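Local structure of protein-S-isoprenylcysteine O-methyltransferase (Tribolium castaneum, 5V7P) at residues M96-L101 against I161-C166; A100-S105 against V171-A176; I220-I225 against P233-A238. The protein methylates the C-terminal carboxyl group of isoprenylated cysteine residues in proteins, taking the methyl group from S-adenosyl-L-methionine, in the endoplasmic reticulum membrane. All coordinates share one frame; numbering follows the deposited sequence. Where two conformers were deposited one is given.

Interaction 1 of 3, residues M96-L101 against I161-C166; sequences MSVMAL and IGLCVC. With MPG ([(Z)-octadec-9-enyl] (2R)-2,3-bis(oxidanyl)propanoate), chain B.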
loop_
_atom_site.group_PDB
_atom_site.type_symbol
_atom_site.label_atom_id
_atom_site.label_comp_id
_atom_site.label_asym_id
_atom_site.label_seq_id
_atom_site.Cartn_x
_atom_site.Cartn_y
_atom_site.Cartn_z
ATOM N N MET A 96 -3.783 -17.200 -1.924
ATOM C CA MET A 96 -3.699 -16.528 -3.216
ATOM C C MET A 96 -4.975 -15.754 -3.519
ATOM O O MET A 96 -4.922 -14.608 -3.980
ATOM C CB MET A 96 -3.430 -17.548 -4.321
ATOM C CG MET A 96 -2.049 -18.170 -4.272
ATOM S SD MET A 96 -1.887 -19.580 -5.384
ATOM C CE MET A 96 -2.464 -18.893 -6.934
ATOM N N SER A 97 -6.134 -16.365 -3.269
ATOM C CA SER A 97 -7.400 -15.712 -3.588
ATOM C C SER A 97 -7.627 -14.483 -2.715
ATOM O O SER A 97 -8.061 -13.437 -3.211
ATOM C CB SER A 97 -8.547 -16.707 -3.431
ATOM O OG SER A 97 -8.355 -17.828 -4.274
ATOM N N VAL A 98 -7.348 -14.594 -1.414
ATOM C CA VAL A 98 -7.469 -13.446 -0.519
ATOM C C VAL A 98 -6.599 -12.298 -1.011
ATOM O O VAL A 98 -7.016 -11.133 -1.007
ATOM C CB VAL A 98 -7.106 -13.863 0.920
ATOM C CG1 VAL A 98 -6.811 -12.651 1.802
ATOM C CG2 VAL A 98 -8.235 -14.685 1.529
ATOM N N MET A 99 -5.377 -12.608 -1.442
ATOM C CA MET A 99 -4.468 -11.572 -1.915
ATOM C C MET A 99 -5.009 -10.892 -3.163
ATOM O O MET A 99 -4.982 -9.661 -3.273
ATOM C CB MET A 99 -3.098 -12.185 -2.195
ATOM C CG MET A 99 -2.414 -12.746 -0.961
ATOM S SD MET A 99 -1.549 -11.473 -0.033
ATOM C CE MET A 99 -0.210 -11.102 -1.167
ATOM N N ALA A 100 -5.502 -11.680 -4.120
ATOM C CA ALA A 100 -6.007 -11.109 -5.363
ATOM C C ALA A 100 -7.212 -10.214 -5.109
ATOM O O ALA A 100 -7.321 -9.128 -5.690
ATOM C CB ALA A 100 -6.364 -12.224 -6.344
ATOM N N LEU A 101 -8.130 -10.652 -4.245
ATOM C CA LEU A 101 -9.310 -9.843 -3.958
ATOM C C LEU A 101 -8.932 -8.547 -3.254
ATOM O O LEU A 101 -9.523 -7.495 -3.522
ATOM C CB LEU A 101 -10.307 -10.640 -3.116
ATOM C CG LEU A 101 -11.177 -11.664 -3.853
ATOM C CD1 LEU A 101 -12.093 -12.384 -2.871
ATOM C CD2 LEU A 101 -12.004 -11.012 -4.959
ATOM N N ILE A 161 -9.420 -19.699 10.535
ATOM C CA ILE A 161 -9.413 -18.541 11.423
ATOM C C ILE A 161 -8.736 -17.366 10.729
ATOM O O ILE A 161 -9.230 -16.235 10.767
ATOM C CB ILE A 161 -8.733 -18.892 12.762
ATOM C CG1 ILE A 161 -9.673 -19.758 13.610
ATOM C CG2 ILE A 161 -8.322 -17.626 13.527
ATOM C CD1 ILE A 161 -9.075 -20.246 14.919
ATOM N N GLY A 162 -7.605 -17.622 10.070
ATOM C CA GLY A 162 -6.974 -16.584 9.273
ATOM C C GLY A 162 -7.895 -16.041 8.197
ATOM O O GLY A 162 -7.887 -14.844 7.906
ATOM N N LEU A 163 -8.696 -16.918 7.585
ATOM C CA LEU A 163 -9.694 -16.464 6.622
ATOM C C LEU A 163 -10.659 -15.474 7.259
ATOM O O LEU A 163 -10.995 -14.444 6.659
ATOM C CB LEU A 163 -10.463 -17.660 6.054
ATOM C CG LEU A 163 -10.058 -18.204 4.681
ATOM C CD1 LEU A 163 -10.516 -17.261 3.584
ATOM C CD2 LEU A 163 -8.560 -18.427 4.590
ATOM N N CYS A 164 -11.102 -15.760 8.484
ATOM C CA CYS A 164 -12.098 -14.916 9.133
ATOM C C CYS A 164 -11.554 -13.519 9.399
ATOM O O CYS A 164 -12.219 -12.521 9.099
ATOM C CB CYS A 164 -12.571 -15.568 10.433
ATOM S SG CYS A 164 -13.640 -17.003 10.185
ATOM N N VAL A 165 -10.342 -13.417 9.956
ATOM C CA VAL A 165 -9.820 -12.090 10.273
ATOM C C VAL A 165 -9.558 -11.317 8.989
ATOM O O VAL A 165 -9.738 -10.094 8.944
ATOM C CB VAL A 165 -8.549 -12.148 11.158
ATOM C CG1 VAL A 165 -8.491 -13.407 12.024
ATOM C CG2 VAL A 165 -7.268 -11.998 10.338
ATOM N N CYS A 166 -9.141 -12.007 7.924
ATOM C CA CYS A 166 -8.915 -11.332 6.651
ATOM C C CYS A 166 -10.215 -10.783 6.086
ATOM O O CYS A 166 -10.251 -9.652 5.587
ATOM C CB CYS A 166 -8.262 -12.287 5.655
ATOM S SG CYS A 166 -6.495 -12.507 5.906
HETATM C C2 MPG B . 4.593 -8.058 4.324
HETATM C C3 MPG B . 3.737 -7.775 5.553
HETATM C C4 MPG B . 3.314 -6.311 5.610
HETATM C C5 MPG B . 2.255 -6.145 6.677
HETATM C C6 MPG B . 1.949 -4.666 6.844
HETATM C C7 MPG B . 1.321 -4.047 5.599
HETATM C C8 MPG B . 1.875 -2.639 5.477
HETATM C C9 MPG B . 0.995 -1.841 4.520
HETATM C C10 MPG B . 1.399 -1.416 3.345
HETATM C C11 MPG B . 2.804 -1.666 2.794
HETATM C C12 MPG B . 2.742 -1.739 1.277
HETATM C C13 MPG B . 2.431 -0.367 0.688
HETATM C C14 MPG B . 1.870 -0.570 -0.712
HETATM C C15 MPG B . 1.779 0.769 -1.439
HETATM C C16 MPG B . 2.457 0.679 -2.804
HETATM O O1 MPG B . 3.143 -9.025 2.713
HETATM C C1 MPG B . 3.817 -7.849 3.024
HETATM C CXD MPG B . 0.937 -10.045 2.089
HETATM O O2 MPG B . -0.036 -10.592 2.931
HETATM C C21 MPG B . 1.847 -11.171 1.577
HETATM O O3 MPG B . 1.587 -12.355 2.277
HETATM O O4 MPG B . 1.213 -8.227 3.561
HETATM C CX3 MPG B . 1.755 -9.015 2.860
#
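V98 meets L163 and C166 with its two methyl groups split between them, a small branched side chain set against two neighbours on the facing turn of helix 156-180. With CG1 anti to the backbone N (chi1 163°), the fork lies open to the other helix: V98 CG1 comes to 4.1 Å from C166 SG, while V98 CG2 takes the other partner, L163 CD1, at 4.0 Å. The CB of C166 is directed at 96-101, and it lies beside V98 CG1 together with the sulfur. L163 sets out across the interface rather than into it; its CD1 methyl is what reaches V98 CG2, and the two side chains cross obliquely. The backbones stay well apart, the nearest CA pair being V98 and C166 at 7.6 Å. Helix 210-225 packs alongside, W218 touching V98 and C166, and I225 touching L163 and C166. M99, one residue along, turns to a different neighbour. Its chain, bent at chi2 and chi3, brings M99 CE to 3.4 Å from C21 of the lipid MPG, whose head group is also hydrogen-bonded to Y95 OH. No hydrogen bond joins 96-101 to 161-166. Methyl groups and a thiol meet at ordinary van der Waals distances, so the contact between these segments rests on dispersion and fit, with the neighbouring helix 210-225 completing the packing around it.

Interaction 2 of 3, residues A100-S105 against V171-A176; sequences ALFHYS and VLRKTA. With MPG ([(Z)-octadec-9-enyl] (2R)-2,3-bis(oxidanyl)propanoate), chain R.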
loop_
_atom_site.group_PDB
_atom_site.type_symbol
_atom_site.label_atom_id
_atom_site.label_comp_id
_atom_site.label_asym_id
_atom_site.label_seq_id
_atom_site.Cartn_x
_atom_site.Cartn_y
_atom_site.Cartn_z
ATOM N N ALA A 100 -5.502 -11.680 -4.120
ATOM C CA ALA A 100 -6.007 -11.109 -5.363
ATOM C C ALA A 100 -7.212 -10.214 -5.109
ATOM O O ALA A 100 -7.321 -9.128 -5.690
ATOM C CB ALA A 100 -6.364 -12.224 -6.344
ATOM N N LEU A 101 -8.130 -10.652 -4.245
ATOM C CA LEU A 101 -9.310 -9.843 -3.958
ATOM C C LEU A 101 -8.932 -8.547 -3.254
ATOM O O LEU A 101 -9.523 -7.495 -3.522
ATOM C CB LEU A 101 -10.307 -10.640 -3.116
ATOM C CG LEU A 101 -11.177 -11.664 -3.853
ATOM C CD1 LEU A 101 -12.093 -12.384 -2.871
ATOM C CD2 LEU A 101 -12.004 -11.012 -4.959
ATOM N N PHE A 102 -7.951 -8.598 -2.353
ATOM C CA PHE A 102 -7.528 -7.387 -1.661
ATOM C C PHE A 102 -7.072 -6.324 -2.652
ATOM O O PHE A 102 -7.556 -5.187 -2.629
ATOM C CB PHE A 102 -6.404 -7.699 -0.675
ATOM C CG PHE A 102 -5.804 -6.474 -0.045
ATOM C CD1 PHE A 102 -6.348 -5.939 1.110
ATOM C CD2 PHE A 102 -4.708 -5.848 -0.619
ATOM C CE1 PHE A 102 -5.806 -4.809 1.687
ATOM C CE2 PHE A 102 -4.162 -4.715 -0.045
ATOM C CZ PHE A 102 -4.712 -4.195 1.109
ATOM N N HIS A 103 -6.140 -6.682 -3.536
ATOM C CA HIS A 103 -5.540 -5.688 -4.418
ATOM C C HIS A 103 -6.544 -5.164 -5.438
ATOM O O HIS A 103 -6.532 -3.973 -5.768
ATOM C CB HIS A 103 -4.315 -6.280 -5.113
ATOM C CG HIS A 103 -3.150 -6.495 -4.195
ATOM N ND1 HIS A 103 -2.390 -5.455 -3.703
ATOM C CD2 HIS A 103 -2.620 -7.627 -3.673
ATOM C CE1 HIS A 103 -1.442 -5.938 -2.920
ATOM N NE2 HIS A 103 -1.560 -7.253 -2.885
ATOM N N TYR A 104 -7.427 -6.027 -5.947
ATOM C CA TYR A 104 -8.403 -5.559 -6.925
ATOM C C TYR A 104 -9.472 -4.697 -6.267
ATOM O O TYR A 104 -9.750 -3.580 -6.719
ATOM C CB TYR A 104 -9.063 -6.727 -7.654
ATOM C CG TYR A 104 -10.199 -6.227 -8.512
ATOM C CD1 TYR A 104 -9.947 -5.445 -9.630
ATOM C CD2 TYR A 104 -11.519 -6.490 -8.179
ATOM C CE1 TYR A 104 -10.973 -4.962 -10.405
ATOM C CE2 TYR A 104 -12.555 -6.010 -8.953
ATOM C CZ TYR A 104 -12.273 -5.246 -10.065
ATOM O OH TYR A 104 -13.291 -4.758 -10.841
ATOM N N SER A 105 -10.105 -5.211 -5.208
ATOM C CA SER A 105 -11.127 -4.437 -4.515
ATOM C C SER A 105 -10.580 -3.099 -4.036
ATOM O O SER A 105 -11.332 -2.125 -3.921
ATOM C CB SER A 105 -11.683 -5.239 -3.339
ATOM O OG SER A 105 -10.655 -5.575 -2.423
ATOM N N VAL A 171 -13.599 -6.121 5.274
ATOM C CA VAL A 171 -14.854 -5.387 5.404
ATOM C C VAL A 171 -14.615 -4.069 6.127
ATOM O O VAL A 171 -15.076 -3.009 5.690
ATOM C CB VAL A 171 -15.907 -6.251 6.122
ATOM C CG1 VAL A 171 -17.192 -5.460 6.363
ATOM C CG2 VAL A 171 -16.210 -7.495 5.300
ATOM N N LEU A 172 -13.881 -4.113 7.240
ATOM C CA LEU A 172 -13.551 -2.885 7.956
ATOM C C LEU A 172 -12.871 -1.887 7.029
ATOM O O LEU A 172 -13.231 -0.705 6.993
ATOM C CB LEU A 172 -12.644 -3.201 9.150
ATOM C CG LEU A 172 -12.694 -2.275 10.373
ATOM C CD1 LEU A 172 -11.375 -2.338 11.134
ATOM C CD2 LEU A 172 -13.036 -0.835 10.020
ATOM N N ARG A 173 -11.888 -2.358 6.258
ATOM C CA ARG A 173 -11.104 -1.476 5.400
ATOM C C ARG A 173 -11.985 -0.795 4.359
ATOM O O ARG A 173 -12.005 0.437 4.249
ATOM C CB ARG A 173 -9.988 -2.279 4.726
ATOM C CG ARG A 173 -9.136 -1.484 3.744
ATOM C CD ARG A 173 -7.744 -1.273 4.270
ATOM N NE ARG A 173 -7.145 -0.059 3.721
ATOM C CZ ARG A 173 -6.403 -0.007 2.620
ATOM N NH1 ARG A 173 -5.915 1.154 2.206
ATOM N NH2 ARG A 173 -6.140 -1.109 1.934
ATOM N N LYS A 174 -12.712 -1.590 3.571
ATOM C CA LYS A 174 -13.483 -1.027 2.467
ATOM C C LYS A 174 -14.607 -0.129 2.972
ATOM O O LYS A 174 -14.914 0.894 2.350
ATOM C CB LYS A 174 -14.034 -2.149 1.589
ATOM C CG LYS A 174 -13.144 -2.494 0.403
ATOM C CD LYS A 174 -11.733 -2.877 0.835
ATOM C CE LYS A 174 -10.842 -3.139 -0.366
ATOM N NZ LYS A 174 -9.458 -3.530 0.034
ATOM N N THR A 175 -15.230 -0.489 4.096
ATOM C CA THR A 175 -16.233 0.392 4.685
ATOM C C THR A 175 -15.632 1.747 5.025
ATOM O O THR A 175 -16.243 2.790 4.763
ATOM C CB THR A 175 -16.839 -0.252 5.930
ATOM O OG1 THR A 175 -15.799 -0.613 6.846
ATOM C CG2 THR A 175 -17.644 -1.483 5.553
ATOM N N ALA A 176 -14.431 1.754 5.606
ATOM C CA ALA A 176 -13.770 3.016 5.922
ATOM C C ALA A 176 -13.570 3.863 4.670
ATOM O O ALA A 176 -13.823 5.072 4.684
ATOM C CB ALA A 176 -12.430 2.747 6.608
HETATM C C2 MPG R . -21.604 1.960 9.905
HETATM C C3 MPG R . -21.167 0.663 9.230
HETATM C C4 MPG R . -21.058 -0.427 10.292
HETATM C C5 MPG R . -20.650 -1.742 9.632
HETATM C C6 MPG R . -19.132 -1.813 9.493
HETATM C C7 MPG R . -18.704 -3.264 9.282
HETATM C C8 MPG R . -17.203 -3.387 9.510
HETATM C C9 MPG R . -16.851 -4.861 9.738
HETATM C C10 MPG R . -16.070 -5.308 10.701
HETATM C C11 MPG R . -15.378 -4.433 11.749
HETATM C C12 MPG R . -15.719 -4.945 13.142
HETATM C C13 MPG R . -15.010 -6.276 13.378
HETATM O O1 MPG R . -22.998 3.828 9.456
HETATM C C1 MPG R . -22.079 2.960 8.856
HETATM C CXD MPG R . -24.448 5.879 9.160
HETATM O O2 MPG R . -24.072 6.695 10.235
HETATM C C21 MPG R . -25.616 4.990 9.583
HETATM O O3 MPG R . -26.555 5.755 10.287
HETATM O O4 MPG R . -22.586 5.323 7.826
HETATM C CX3 MPG R . -23.266 5.003 8.744
#
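The side chain of K174 bends at chi2 (57°) and then runs out fully extended, which carries NZ across to F102 and S105 on the facing helix; F102 CG is anti to the backbone N (chi1 173°), which carries the ring toward K174. K174 NZ lies 4.6 Å from the centroid of the F102 ring, an off-centre cation-pi contact in which the two side chains cross at about a right angle. On its way there, K174 CE passes S105 OG at 3.2 Å. R173 NH2 approaches CZ and CE1 of the same ring obliquely, 3.5 Å from F102 CZ, and that carbon sits at the edge of the guanidinium, near its plane. Segments 100-105 and 171-176 run parallel (3°), their axes 11.7 Å apart, so long side chains must bridge the gap. Away from the interface, V171 CG1 rests 3.4 Å from C9, at the cis double bond of a bound lipid MPG. The stronger partners of both cations are acidic: E106 forms salt bridges with R173 and K174, and E170 with K174. W218 stacks on F102, and R173 nears S211, which binds S-adenosyl-L-methionine. The two cations thus share the carboxylate of E106, and both touch the F102 ring, which would probably offset the cost of placing these charges in a membrane bundle, above all the buried R173 close to the cofactor.

Interaction 3 of 3, residues I220-I225 against P233-A238; sequences IGTQII and PAYTLA. With MPG ([(Z)-octadec-9-enyl] (2R)-2,3-bis(oxidanyl)propanoate), chain B.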
loop_
_atom_site.group_PDB
_atom_site.type_symbol
_atom_site.label_atom_id
_atom_site.label_comp_id
_atom_site.label_asym_id
_atom_site.label_seq_id
_atom_site.Cartn_x
_atom_site.Cartn_y
_atom_site.Cartn_z
ATOM N N ILE A 220 -1.751 -9.665 9.050
ATOM C CA ILE A 220 -1.489 -10.769 9.968
ATOM C C ILE A 220 -2.327 -11.979 9.582
ATOM O O ILE A 220 -1.860 -13.124 9.632
ATOM C CB ILE A 220 -1.762 -10.333 11.419
ATOM C CG1 ILE A 220 -0.861 -9.158 11.805
ATOM C CG2 ILE A 220 -1.544 -11.500 12.382
ATOM C CD1 ILE A 220 -1.236 -8.495 13.116
ATOM N N GLY A 221 -3.579 -11.742 9.189
ATOM C CA GLY A 221 -4.458 -12.840 8.827
ATOM C C GLY A 221 -3.906 -13.692 7.700
ATOM O O GLY A 221 -4.013 -14.920 7.731
ATOM N N THR A 222 -3.308 -13.054 6.690
ATOM C CA THR A 222 -2.775 -13.803 5.557
ATOM C C THR A 222 -1.803 -14.880 6.019
ATOM O O THR A 222 -1.803 -15.997 5.490
ATOM C CB THR A 222 -2.084 -12.862 4.568
ATOM O OG1 THR A 222 -0.964 -12.232 5.198
ATOM C CG2 THR A 222 -3.053 -11.799 4.056
ATOM N N GLN A 223 -0.970 -14.563 7.010
ATOM C CA GLN A 223 -0.004 -15.531 7.513
ATOM C C GLN A 223 -0.626 -16.545 8.458
ATOM O O GLN A 223 -0.070 -17.635 8.629
ATOM C CB GLN A 223 1.148 -14.798 8.206
ATOM C CG GLN A 223 1.886 -13.846 7.281
ATOM C CD GLN A 223 2.291 -14.514 5.983
ATOM O OE1 GLN A 223 3.047 -15.483 5.983
ATOM N NE2 GLN A 223 1.765 -14.015 4.868
ATOM N N ILE A 224 -1.763 -16.219 9.073
ATOM C CA ILE A 224 -2.513 -17.237 9.797
ATOM C C ILE A 224 -3.131 -18.224 8.815
ATOM O O ILE A 224 -3.173 -19.434 9.071
ATOM C CB ILE A 224 -3.578 -16.586 10.700
ATOM C CG1 ILE A 224 -2.900 -15.654 11.713
ATOM C CG2 ILE A 224 -4.405 -17.663 11.408
ATOM C CD1 ILE A 224 -3.847 -14.957 12.673
ATOM N N ILE A 225 -3.613 -17.727 7.674
ATOM C CA ILE A 225 -4.081 -18.622 6.619
ATOM C C ILE A 225 -2.999 -19.641 6.300
ATOM O O ILE A 225 -3.233 -20.854 6.319
ATOM C CB ILE A 225 -4.486 -17.822 5.367
ATOM C CG1 ILE A 225 -5.623 -16.854 5.704
ATOM C CG2 ILE A 225 -4.897 -18.764 4.231
ATOM C CD1 ILE A 225 -6.024 -15.937 4.562
ATOM N N PRO A 233 4.595 -13.442 13.475
ATOM C CA PRO A 233 5.144 -12.359 14.306
ATOM C C PRO A 233 5.886 -11.311 13.499
ATOM O O PRO A 233 5.780 -10.114 13.796
ATOM C CB PRO A 233 6.077 -13.096 15.279
ATOM C CG PRO A 233 5.712 -14.536 15.168
ATOM C CD PRO A 233 5.255 -14.723 13.770
ATOM N N ALA A 234 6.648 -11.729 12.488
ATOM C CA ALA A 234 7.380 -10.775 11.660
ATOM C C ALA A 234 6.425 -9.815 10.963
ATOM O O ALA A 234 6.641 -8.597 10.959
ATOM C CB ALA A 234 8.237 -11.523 10.639
ATOM N N TYR A 235 5.354 -10.348 10.367
ATOM C CA TYR A 235 4.357 -9.495 9.727
ATOM C C TYR A 235 3.695 -8.567 10.737
ATOM O O TYR A 235 3.458 -7.387 10.447
ATOM C CB TYR A 235 3.305 -10.355 9.026
ATOM C CG TYR A 235 3.680 -10.774 7.622
ATOM C CD1 TYR A 235 4.952 -11.252 7.329
ATOM C CD2 TYR A 235 2.756 -10.702 6.590
ATOM C CE1 TYR A 235 5.292 -11.634 6.043
ATOM C CE2 TYR A 235 3.085 -11.082 5.304
ATOM C CZ TYR A 235 4.354 -11.548 5.036
ATOM O OH TYR A 235 4.683 -11.926 3.753
ATOM N N THR A 236 3.384 -9.080 11.930
ATOM C CA THR A 236 2.731 -8.259 12.946
ATOM C C THR A 236 3.591 -7.057 13.313
ATOM O O THR A 236 3.099 -5.924 13.396
ATOM C CB THR A 236 2.439 -9.105 14.191
ATOM O OG1 THR A 236 1.611 -10.222 13.837
ATOM C CG2 THR A 236 1.733 -8.279 15.266
ATOM N N LEU A 237 4.882 -7.287 13.538
ATOM C CA LEU A 237 5.785 -6.219 13.963
ATOM C C LEU A 237 6.040 -5.238 12.827
ATOM O O LEU A 237 5.963 -4.017 13.009
ATOM C CB LEU A 237 7.103 -6.829 14.447
ATOM C CG LEU A 237 8.048 -6.029 15.350
ATOM C CD1 LEU A 237 9.426 -6.681 15.328
ATOM C CD2 LEU A 237 8.150 -4.562 14.964
ATOM N N ALA A 238 6.359 -5.758 11.643
ATOM C CA ALA A 238 6.599 -4.887 10.498
ATOM C C ALA A 238 5.367 -4.045 10.200
ATOM O O ALA A 238 5.462 -2.828 9.997
ATOM C CB ALA A 238 6.991 -5.720 9.279
HETATM C C2 MPG B . 4.593 -8.058 4.324
HETATM C C3 MPG B . 3.737 -7.775 5.553
HETATM C C4 MPG B . 3.314 -6.311 5.610
HETATM C C5 MPG B . 2.255 -6.145 6.677
HETATM C C6 MPG B . 1.949 -4.666 6.844
HETATM C C7 MPG B . 1.321 -4.047 5.599
HETATM C C8 MPG B . 1.875 -2.639 5.477
HETATM C C9 MPG B . 0.995 -1.841 4.520
HETATM C C10 MPG B . 1.399 -1.416 3.345
HETATM C C11 MPG B . 2.804 -1.666 2.794
HETATM C C12 MPG B . 2.742 -1.739 1.277
HETATM C C13 MPG B . 2.431 -0.367 0.688
HETATM C C14 MPG B . 1.870 -0.570 -0.712
HETATM C C15 MPG B . 1.779 0.769 -1.439
HETATM C C16 MPG B . 2.457 0.679 -2.804
HETATM O O1 MPG B . 3.143 -9.025 2.713
HETATM C C1 MPG B . 3.817 -7.849 3.024
HETATM C CXD MPG B . 0.937 -10.045 2.089
HETATM O O2 MPG B . -0.036 -10.592 2.931
HETATM C C21 MPG B . 1.847 -11.171 1.577
HETATM O O3 MPG B . 1.587 -12.355 2.277
HETATM O O4 MPG B . 1.213 -8.227 3.561
HETATM C CX3 MPG B . 1.755 -9.015 2.860
#
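The ring of Y235 is sandwiched: Q223 CG lies 3.3 Å above one face, offset toward the rim, and C3 of the lipid MPG lies over the opposite face, while the lipid O2 sits at the edge in the ring plane. This happens within a helical hairpin of this ICMT-family methyltransferase, in which helices 210-225 and 231-258 are joined by a short turn; segments 220-225 and 233-238 are antiparallel (176°), their axes 9.0 Å apart. Q223 makes a CH-pi contact through CG, and its bend at chi2 folds the amide back over the same face, the two planes 34° apart. Q223 NE2 then comes 3.2 Å from Y235 CE2. The distance from Q223 NE2 to O3 of MPG is 3.1 Å. The same NE2 donates to T222 OG1 at 3.3 Å, and OE1 is bound by N228, so the amide is fixed at both ends. Y235 OH is hydrogen-bonded to A134 O on helix 129-148 and takes only a weak bond from the lipid O3, at 3.5 Å. T222 OG1, whose own partner is S219 O, lies 2.9 Å from the lipid O2, so the glycerate head lies alongside T222, Q223 and Y235. Where the backbones are nearest, I220 lies against T236, whose hydroxyl is hydrogen-bonded to I232 O one turn back. Both I220 CG1 and I220 CD1 stand 3.4 Å from T236 OG1.

In the fold
Interactions 1 and 2 hold the same two membrane helices, 90-113 and 156-180, at points whose centres are 10 Å apart, and change character between them: the first is wholly apolar and partly buried, the second carries charged side chains near the cofactor site. Interaction 3 is the more buried contact and joins a different pair, 210-225 with 231-258. It touches interaction 1 directly, C166 SG lying 3.3 Å from T222 N, so helix 156-180 packs on both helix 90-113 and helix 210-225. Those two contacts also line one lipid, through M99 and through Y235. Interactions 2 and 3 do not touch; their nearest atoms are about 7 Å apart.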